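Local coordinates for long form salivary protein D7L1 (Aedes aegypti, PDB 3DXL) that binds and sequesters biogenic amines and eicosanoid leukotrienes of the host response, helping female mosquitoes to feed on blood, at residues 193-197 / 198-202. Numbering follows the deposited sequence.
Sequences VMKGI and RYITK
One face of the Y199 ring is covered by CD1 of I197, 3.5 Å from the ring centroid in a CH-pi contact. I197 presents this methyl by holding CG1 between its backbone N and carbonyl carbon (chi1 63°). At the ring's edge, in its plane, comes CE of M194, while SD of M194 approaches obliquely, 3.9 Å from CD2 of Y199. The guanidinium of R198 receives O of G196 at its edge: NH1 donates to that oxygen over 2.8 Å, from above the carbonyl plane. A bend at chi2 (71°) turns the arginine back to the helix's last carbonyls, K195 O and G196 O.

A Schellman motif closes helix 184-196. R198 adopts the left-handed conformation (phi 70°), and two weak bonds follow, Y199 N to M194 O at 2.9 Å and R198 N to K195 O at 3.0 Å. The same M194 oxygen takes a straighter bond from I200 N at 3.2 Å. M194 and Y199 form the hydrophobic pair that commonly accompanies this motif. CB of M194 packs on CG1 of I200, and one water donates to backbone O of both K195 and I200.

Flexible M194 and branched I197 fill the buried side with Y199, whose hydroxyl hydrogen-bonds to D214, whereas the long, extended K195 carries its ammonium to a salt bridge with D191 and a hydrogen bond with N204. R198, also in a salt bridge with E7 and a cation-pi contact with F11, thus probably does two jobs: satisfying a helix-end carbonyl and tying this C-terminal PBP/GOBP unit to helix 6-20 of the N-terminal one.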
ATOM      1  N   VAL A 193     -11.583   2.779   1.629  1.00  9.15           N
ATOM      2  CA  VAL A 193     -10.899   1.979   2.647  1.00  9.40           C
ATOM      3  C   VAL A 193     -10.313   0.694   2.049  1.00  8.84           C
ATOM      4  O   VAL A 193      -9.137   0.388   2.262  1.00  8.77           O
ATOM      5  CB  VAL A 193     -11.831   1.644   3.830  1.00  9.21           C
ATOM      6  CG1 VAL A 193     -11.145   0.708   4.805  1.00 10.74           C
ATOM      7  CG2 VAL A 193     -12.269   2.919   4.538  1.00 10.55           C
ATOM      8  N   MET A 194     -11.131  -0.048   1.307  1.00  8.95           N
ATOM      9  CA  MET A 194     -10.697  -1.330   0.742  1.00  9.11           C
ATOM     10  C   MET A 194      -9.538  -1.179  -0.244  1.00  9.42           C
ATOM     11  O   MET A 194      -8.656  -2.032  -0.302  1.00  9.96           O
ATOM     12  CB  MET A 194     -11.872  -2.055   0.080  1.00  9.69           C
ATOM     13  CG  MET A 194     -12.980  -2.451   1.043  1.00  9.57           C
ATOM     14  SD  MET A 194     -12.600  -3.873   2.096  1.00 10.60           S
ATOM     15  CE  MET A 194     -12.889  -5.240   0.954  1.00 11.89           C
ATOM     16  N   LYS A 195      -9.543  -0.095  -1.015  1.00  9.42           N
ATOM     17  CA  LYS A 195      -8.413   0.173  -1.903  1.00  9.85           C
ATOM     18  C   LYS A 195      -7.205   0.661  -1.111  1.00  9.82           C
ATOM     19  O   LYS A 195      -6.064   0.325  -1.431  1.00 10.10           O
ATOM     20  CB  LYS A 195      -8.803   1.157  -3.005  1.00 10.43           C
ATOM     21  CG  LYS A 195      -9.669   0.495  -4.048  1.00 11.28           C
ATOM     22  CD  LYS A 195     -10.140   1.465  -5.099  1.00 13.90           C
ATOM     23  CE  LYS A 195     -10.905   0.750  -6.191  1.00 14.44           C
ATOM     24  NZ  LYS A 195     -11.757   1.694  -6.952  1.00 16.30           N
ATOM     25  N   GLY A 196      -7.446   1.431  -0.055  1.00  9.74           N
ATOM     26  CA  GLY A 196      -6.363   1.962   0.761  1.00  9.93           C
ATOM     27  C   GLY A 196      -5.578   0.918   1.521  1.00  9.77           C
ATOM     28  O   GLY A 196      -4.403   1.110   1.821  1.00  9.83           O
ATOM     29  N   ILE A 197      -6.229  -0.191   1.860  1.00  9.46           N
ATOM     30  CA  ILE A 197      -5.527  -1.316   2.477  1.00 10.74           C
ATOM     31  C   ILE A 197      -5.271  -2.447   1.491  1.00 10.29           C
ATOM     32  O   ILE A 197      -4.843  -3.530   1.882  1.00 11.14           O
ATOM     33  CB  ILE A 197      -6.244  -1.833   3.729  1.00 10.50           C
ATOM     34  CG1 ILE A 197      -7.648  -2.382   3.354  1.00 12.78           C
ATOM     35  CG2 ILE A 197      -6.236  -0.718   4.776  1.00 12.77           C
ATOM     36  CD1 ILE A 197      -8.425  -3.020   4.483  1.00 13.30           C
ATOM     37  N   ARG A 198      -5.545  -2.168   0.217  1.00 10.35           N
ATOM     38  CA  ARG A 198      -5.117  -3.021  -0.900  1.00 10.56           C
ATOM     39  C   ARG A 198      -5.852  -4.362  -0.985  1.00 10.76           C
ATOM     40  O   ARG A 198      -5.399  -5.291  -1.641  1.00 11.01           O
ATOM     41  CB  ARG A 198      -3.582  -3.195  -0.901  1.00 11.19           C
ATOM     42  CG  ARG A 198      -2.812  -2.061  -1.594  1.00 10.95           C
ATOM     43  CD  ARG A 198      -2.816  -0.747  -0.813  1.00 10.42           C
ATOM     44  NE  ARG A 198      -1.992   0.269  -1.467  1.00  9.32           N
ATOM     45  CZ  ARG A 198      -1.806   1.505  -1.025  1.00  9.41           C
ATOM     46  NH1 ARG A 198      -2.388   1.932   0.089  1.00 10.45           N
ATOM     47  NH2 ARG A 198      -1.031   2.341  -1.710  1.00 10.67           N
ATOM     48  N   TYR A 199      -7.008  -4.457  -0.327  1.00 10.57           N
ATOM     49  CA  TYR A 199      -7.877  -5.631  -0.504  1.00 10.45           C
ATOM     50  C   TYR A 199      -8.500  -5.624  -1.895  1.00 10.83           C
ATOM     51  O   TYR A 199      -8.826  -6.681  -2.426  1.00 11.26           O
ATOM     52  CB  TYR A 199      -8.998  -5.670   0.532  1.00 10.65           C
ATOM     53  CG  TYR A 199      -8.587  -6.018   1.934  1.00 10.13           C
ATOM     54  CD1 TYR A 199      -7.253  -6.082   2.320  1.00 10.89           C
ATOM     55  CD2 TYR A 199      -9.564  -6.246   2.898  1.00  9.82           C
ATOM     56  CE1 TYR A 199      -6.908  -6.379   3.617  1.00 10.31           C
ATOM     57  CE2 TYR A 199      -9.234  -6.537   4.187  1.00 10.23           C
ATOM     58  CZ  TYR A 199      -7.914  -6.607   4.556  1.00  9.84           C
ATOM     59  OH  TYR A 199      -7.585  -6.878   5.853  1.00 10.11           O
ATOM     60  N   ILE A 200      -8.658  -4.422  -2.458  1.00 10.86           N
ATOM     61  CA  ILE A 200      -9.156  -4.215  -3.812  1.00 11.89           C
ATOM     62  C   ILE A 200      -8.108  -3.401  -4.557  1.00 12.32           C
ATOM     63  O   ILE A 200      -7.584  -2.424  -4.025  1.00 12.56           O
ATOM     64  CB  ILE A 200     -10.515  -3.451  -3.809  1.00 11.99           C
ATOM     65  CG1 ILE A 200     -11.583  -4.228  -3.018  1.00 11.56           C
ATOM     66  CG2 ILE A 200     -10.993  -3.128  -5.227  1.00 13.27           C
ATOM     67  CD1 ILE A 200     -12.124  -5.488  -3.691  1.00 13.43           C
ATOM     68  N   THR A 201      -7.789  -3.833  -5.775  1.00 13.58           N
ATOM     69  CA  THR A 201      -6.787  -3.156  -6.618  1.00 15.08           C
ATOM     70  C   THR A 201      -7.351  -1.896  -7.283  1.00 16.27           C
ATOM     71  O   THR A 201      -8.551  -1.637  -7.243  1.00 16.51           O
ATOM     72  CB  THR A 201      -6.273  -4.104  -7.730  1.00 15.09           C
ATOM     73  OG1 THR A 201      -7.332  -4.364  -8.651  1.00 16.54           O
ATOM     74  CG2 THR A 201      -5.760  -5.411  -7.143  1.00 16.42           C
ATOM     75  N   LYS A 202      -6.472  -1.139  -7.947  1.00 18.31           N
ATOM     76  CA  LYS A 202      -6.880   0.041  -8.730  1.00 20.37           C
ATOM     77  C   LYS A 202      -7.946  -0.243  -9.807  1.00 20.78           C
ATOM     78  O   LYS A 202      -8.762   0.627 -10.119  1.00 21.45           O
ATOM     79  CB  LYS A 202      -5.655   0.725  -9.356  1.00 20.59           C
ATOM     80  CG  LYS A 202      -4.982  -0.072 -10.476  1.00 21.40           C
ATOM     81  CD  LYS A 202      -3.895   0.733 -11.183  1.00 22.02           C
ATOM     82  CE  LYS A 202      -3.405   0.017 -12.432  1.00 24.53           C
ATOM     83  NZ  LYS A 202      -2.332   0.775 -13.142  1.00 26.27           N
TER
HETATM   84  O   HOH W   1      -5.631  -0.589  -4.021  1.00 12.99           O
HETATM   85  O   HOH W   2      -9.525   2.924  -8.326  1.00 28.99           O